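Local coordinates for protein cytochrome c7 (Geobacter sulfurreducens, PDB 3H33) that carries electrons through three bound haems and probably takes part in Fe(III) respiration as a small three-haem cytochrome c7, at residues I1-T5 with F15-K19. Sequence-based numbering, arbitrary orientation.
Sequences IDKIT and FPHKK. With HEM (protoporphyrin IX containing Fe), chain B; SO4 (sulfate ion), chain E.
The Phe15 ring receives Ile4 CD1 at its edge, near the ring plane, with CD1 4.1 Å from Phe15 CD2, while the CA of His17 lies over one ring face, offset toward the rim. Ile4 CD1 also meets the His17 ring obliquely, at CD2, and continues to the porphyrin, 3.8 Å from CHA of the haem; C1B of that haem lies in plane at the imidazole edge. Phe15 reaches the same haem obliquely through CE2, 3.6 Å from C2D, because its CG stands anti to the backbone N (chi1 174°), and its side chain also touches a second haem, which Pro16 and Lys19 contact too. With an alanine here, Ile4 CD1 would probably lose its aromatic neighbour and a gap would open next to both haems. Beside them His17 directs NE2 to the haem iron at 2.0 Å, and His31 supplies the second axial nitrogen. Behind these side chains, strands 3-6 and 13-16 form an antiparallel hairpin. Ile4 and Phe15 are a hydrogen-bonded pair joined in both directions, the Phe15 N to Ile4 O bond being 2.7 Å long; Lys3 and Pro16 form the adjacent non-hydrogen-bonded pair. Where the strand gives way to helix 17-24, the N-H of Lys18 meets a lone pair of Asp2 O in the carbonyl plane at 3.2 Å. Alongside, Asp2 OD1 packs against Lys18 CB, whereas the lysine amine turns to a salt bridge with Asp22. Sulfate O4 accepts hydrogen bonds from the backbone N of Asp2 and of Lys3. One water accepts from His17 ND1 and donates to Ile1 O; the ND1 hydrogen bond is likely to fix the ring's rotation and make the imidazole a somewhat stronger electron donor to the iron, which may help to tune the haem potential.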
loop_
_atom_site.group_PDB
_atom_site.type_symbol
_atom_site.label_atom_id
_atom_site.label_comp_id
_atom_site.label_asym_id
_atom_site.label_seq_id
_atom_site.Cartn_x
_atom_site.Cartn_y
_atom_site.Cartn_z
ATOM N N ILE A 1 1.274 -14.525 6.754
ATOM C CA ILE A 1 1.765 -13.504 5.788
ATOM C C ILE A 1 1.495 -12.098 6.319
ATOM O O ILE A 1 0.342 -11.691 6.473
ATOM C CB ILE A 1 1.104 -13.715 4.409
ATOM C CG1 ILE A 1 1.980 -14.648 3.563
ATOM C CG2 ILE A 1 0.920 -12.393 3.689
ATOM C CD1 ILE A 1 2.484 -15.905 4.290
ATOM N N ASP A 2 2.576 -11.377 6.616
ATOM C CA ASP A 2 2.489 -10.030 7.151
ATOM C C ASP A 2 2.973 -8.987 6.155
ATOM O O ASP A 2 2.438 -7.883 6.108
ATOM C CB ASP A 2 3.305 -9.912 8.447
ATOM C CG ASP A 2 2.811 -10.848 9.546
ATOM O OD1 ASP A 2 1.583 -10.916 9.774
ATOM O OD2 ASP A 2 3.655 -11.507 10.193
ATOM N N LYS A 3 3.984 -9.332 5.363
ATOM C CA LYS A 3 4.531 -8.397 4.385
ATOM C C LYS A 3 4.275 -8.834 2.955
ATOM O O LYS A 3 4.347 -10.018 2.628
ATOM C CB LYS A 3 6.038 -8.232 4.577
ATOM C CG LYS A 3 6.454 -7.733 5.944
ATOM C CD LYS A 3 7.967 -7.746 6.073
ATOM C CE LYS A 3 8.394 -7.471 7.504
ATOM N NZ LYS A 3 7.861 -6.166 7.986
ATOM N N ILE A 4 3.990 -7.859 2.104
ATOM C CA ILE A 4 3.731 -8.111 0.700
ATOM C C ILE A 4 4.693 -7.251 -0.097
ATOM O O ILE A 4 4.652 -6.022 -0.031
ATOM C CB ILE A 4 2.289 -7.745 0.325
ATOM C CG1 ILE A 4 1.316 -8.507 1.227
ATOM C CG2 ILE A 4 2.035 -8.065 -1.140
ATOM C CD1 ILE A 4 -0.137 -8.275 0.889
ATOM N N THR A 5 5.563 -7.908 -0.851
ATOM C CA THR A 5 6.563 -7.221 -1.650
ATOM C C THR A 5 6.132 -7.062 -3.097
ATOM O O THR A 5 5.690 -8.018 -3.733
ATOM C CB THR A 5 7.897 -7.990 -1.619
ATOM O OG1 THR A 5 8.316 -8.156 -0.259
ATOM C CG2 THR A 5 8.967 -7.246 -2.403
ATOM N N PHE A 15 5.082 -3.817 1.417
ATOM C CA PHE A 15 3.857 -3.403 2.098
ATOM C C PHE A 15 3.671 -4.188 3.384
ATOM O O PHE A 15 3.346 -5.375 3.351
ATOM C CB PHE A 15 2.656 -3.631 1.173
ATOM C CG PHE A 15 1.312 -3.376 1.818
ATOM C CD1 PHE A 15 1.062 -2.200 2.517
ATOM C CD2 PHE A 15 0.274 -4.290 1.666
ATOM C CE1 PHE A 15 -0.204 -1.935 3.052
ATOM C CE2 PHE A 15 -0.991 -4.037 2.195
ATOM C CZ PHE A 15 -1.231 -2.854 2.890
ATOM N N PRO A 16 3.881 -3.538 4.539
ATOM C CA PRO A 16 3.726 -4.213 5.832
ATOM C C PRO A 16 2.239 -4.325 6.154
ATOM O O PRO A 16 1.674 -3.498 6.866
ATOM C CB PRO A 16 4.484 -3.295 6.782
ATOM C CG PRO A 16 4.189 -1.928 6.210
ATOM C CD PRO A 16 4.339 -2.146 4.711
ATOM N N HIS A 17 1.617 -5.366 5.613
ATOM C CA HIS A 17 0.190 -5.599 5.774
ATOM C C HIS A 17 -0.318 -5.701 7.204
ATOM O O HIS A 17 -1.334 -5.088 7.535
ATOM C CB HIS A 17 -0.223 -6.839 4.977
ATOM C CG HIS A 17 -1.704 -7.004 4.831
ATOM N ND1 HIS A 17 -2.519 -7.559 5.792
ATOM C CD2 HIS A 17 -2.526 -6.678 3.799
ATOM C CE1 HIS A 17 -3.776 -7.560 5.323
ATOM N NE2 HIS A 17 -3.838 -7.033 4.117
ATOM N N LYS A 18 0.364 -6.454 8.061
ATOM C CA LYS A 18 -0.126 -6.554 9.426
ATOM C C LYS A 18 -0.098 -5.205 10.133
ATOM O O LYS A 18 -1.005 -4.878 10.901
ATOM C CB LYS A 18 0.655 -7.576 10.249
ATOM C CG LYS A 18 0.122 -7.628 11.675
ATOM C CD LYS A 18 -1.326 -8.063 11.769
ATOM C CE LYS A 18 -1.581 -8.720 13.126
ATOM N NZ LYS A 18 -3.047 -8.795 13.434
ATOM N N LYS A 19 0.948 -4.426 9.891
ATOM C CA LYS A 19 1.037 -3.105 10.500
ATOM C C LYS A 19 -0.214 -2.311 10.156
ATOM O O LYS A 19 -0.817 -1.671 11.015
ATOM C CB LYS A 19 2.243 -2.337 9.977
ATOM C CG LYS A 19 3.482 -2.483 10.797
ATOM C CD LYS A 19 4.503 -1.470 10.330
ATOM C CE LYS A 19 5.774 -1.554 11.132
HETATM C CHA HEM B . -3.956 -8.306 0.548
HETATM C CHB HEM B . -6.978 -9.675 4.010
HETATM C CHC HEM B . -6.728 -5.339 5.970
HETATM C CHD HEM B . -4.673 -3.799 1.903
HETATM C C1A HEM B . -4.638 -9.095 1.451
HETATM C C2A HEM B . -4.845 -10.525 1.252
HETATM C C3A HEM B . -5.802 -10.891 2.144
HETATM C C4A HEM B . -6.124 -9.696 2.919
HETATM C CMA HEM B . -6.474 -12.257 2.276
HETATM C CAA HEM B . -4.170 -11.378 0.163
HETATM C CBA HEM B . -4.953 -11.327 -1.141
HETATM C CGA HEM B . -4.260 -12.056 -2.287
HETATM O O1A HEM B . -3.276 -12.791 -2.038
HETATM O O2A HEM B . -4.714 -11.894 -3.442
HETATM C C1B HEM B . -7.220 -8.609 4.837
HETATM C C2B HEM B . -7.997 -8.662 6.066
HETATM C C3B HEM B . -7.850 -7.455 6.672
HETATM C C4B HEM B . -7.026 -6.668 5.788
HETATM C CMB HEM B . -8.790 -9.868 6.566
HETATM C CAB HEM B . -8.414 -6.959 8.009
HETATM C CBB HEM B . -8.117 -7.826 9.218
HETATM C C1C HEM B . -6.091 -4.538 5.039
HETATM C C2C HEM B . -5.938 -3.091 5.165
HETATM C C3C HEM B . -5.422 -2.643 4.002
HETATM C C4C HEM B . -5.243 -3.827 3.166
HETATM C CMC HEM B . -6.383 -2.236 6.351
HETATM C CAC HEM B . -5.253 -1.188 3.557
HETATM C CBC HEM B . -4.275 -0.381 4.397
HETATM C C1D HEM B . -4.317 -4.888 1.138
HETATM C C2D HEM B . -3.613 -4.825 -0.121
HETATM C C3D HEM B . -3.378 -6.114 -0.510
HETATM C C4D HEM B . -3.940 -6.933 0.552
HETATM C CMD HEM B . -3.252 -3.546 -0.865
HETATM C CAD HEM B . -2.850 -6.636 -1.843
HETATM C CBD HEM B . -4.018 -6.818 -2.814
HETATM C CGD HEM B . -3.606 -7.472 -4.128
HETATM O O1D HEM B . -4.466 -7.612 -5.023
HETATM O O2D HEM B . -2.425 -7.844 -4.269
HETATM N NA HEM B . -5.411 -8.603 2.477
HETATM N NB HEM B . -6.643 -7.383 4.670
HETATM N NC HEM B . -5.658 -4.975 3.810
HETATM N ND HEM B . -4.534 -6.175 1.532
HETATM FE FE HEM B . -5.556 -6.774 3.148
HETATM S S SO4 E . 6.086 -12.730 6.189
HETATM O O1 SO4 E . 7.152 -13.625 5.699
HETATM O O2 SO4 E . 5.277 -13.436 7.203
HETATM O O3 SO4 E . 6.689 -11.523 6.789
HETATM O O4 SO4 E . 5.226 -12.336 5.056
HETATM O O HOH W 1 -1.336 -9.479 7.601
#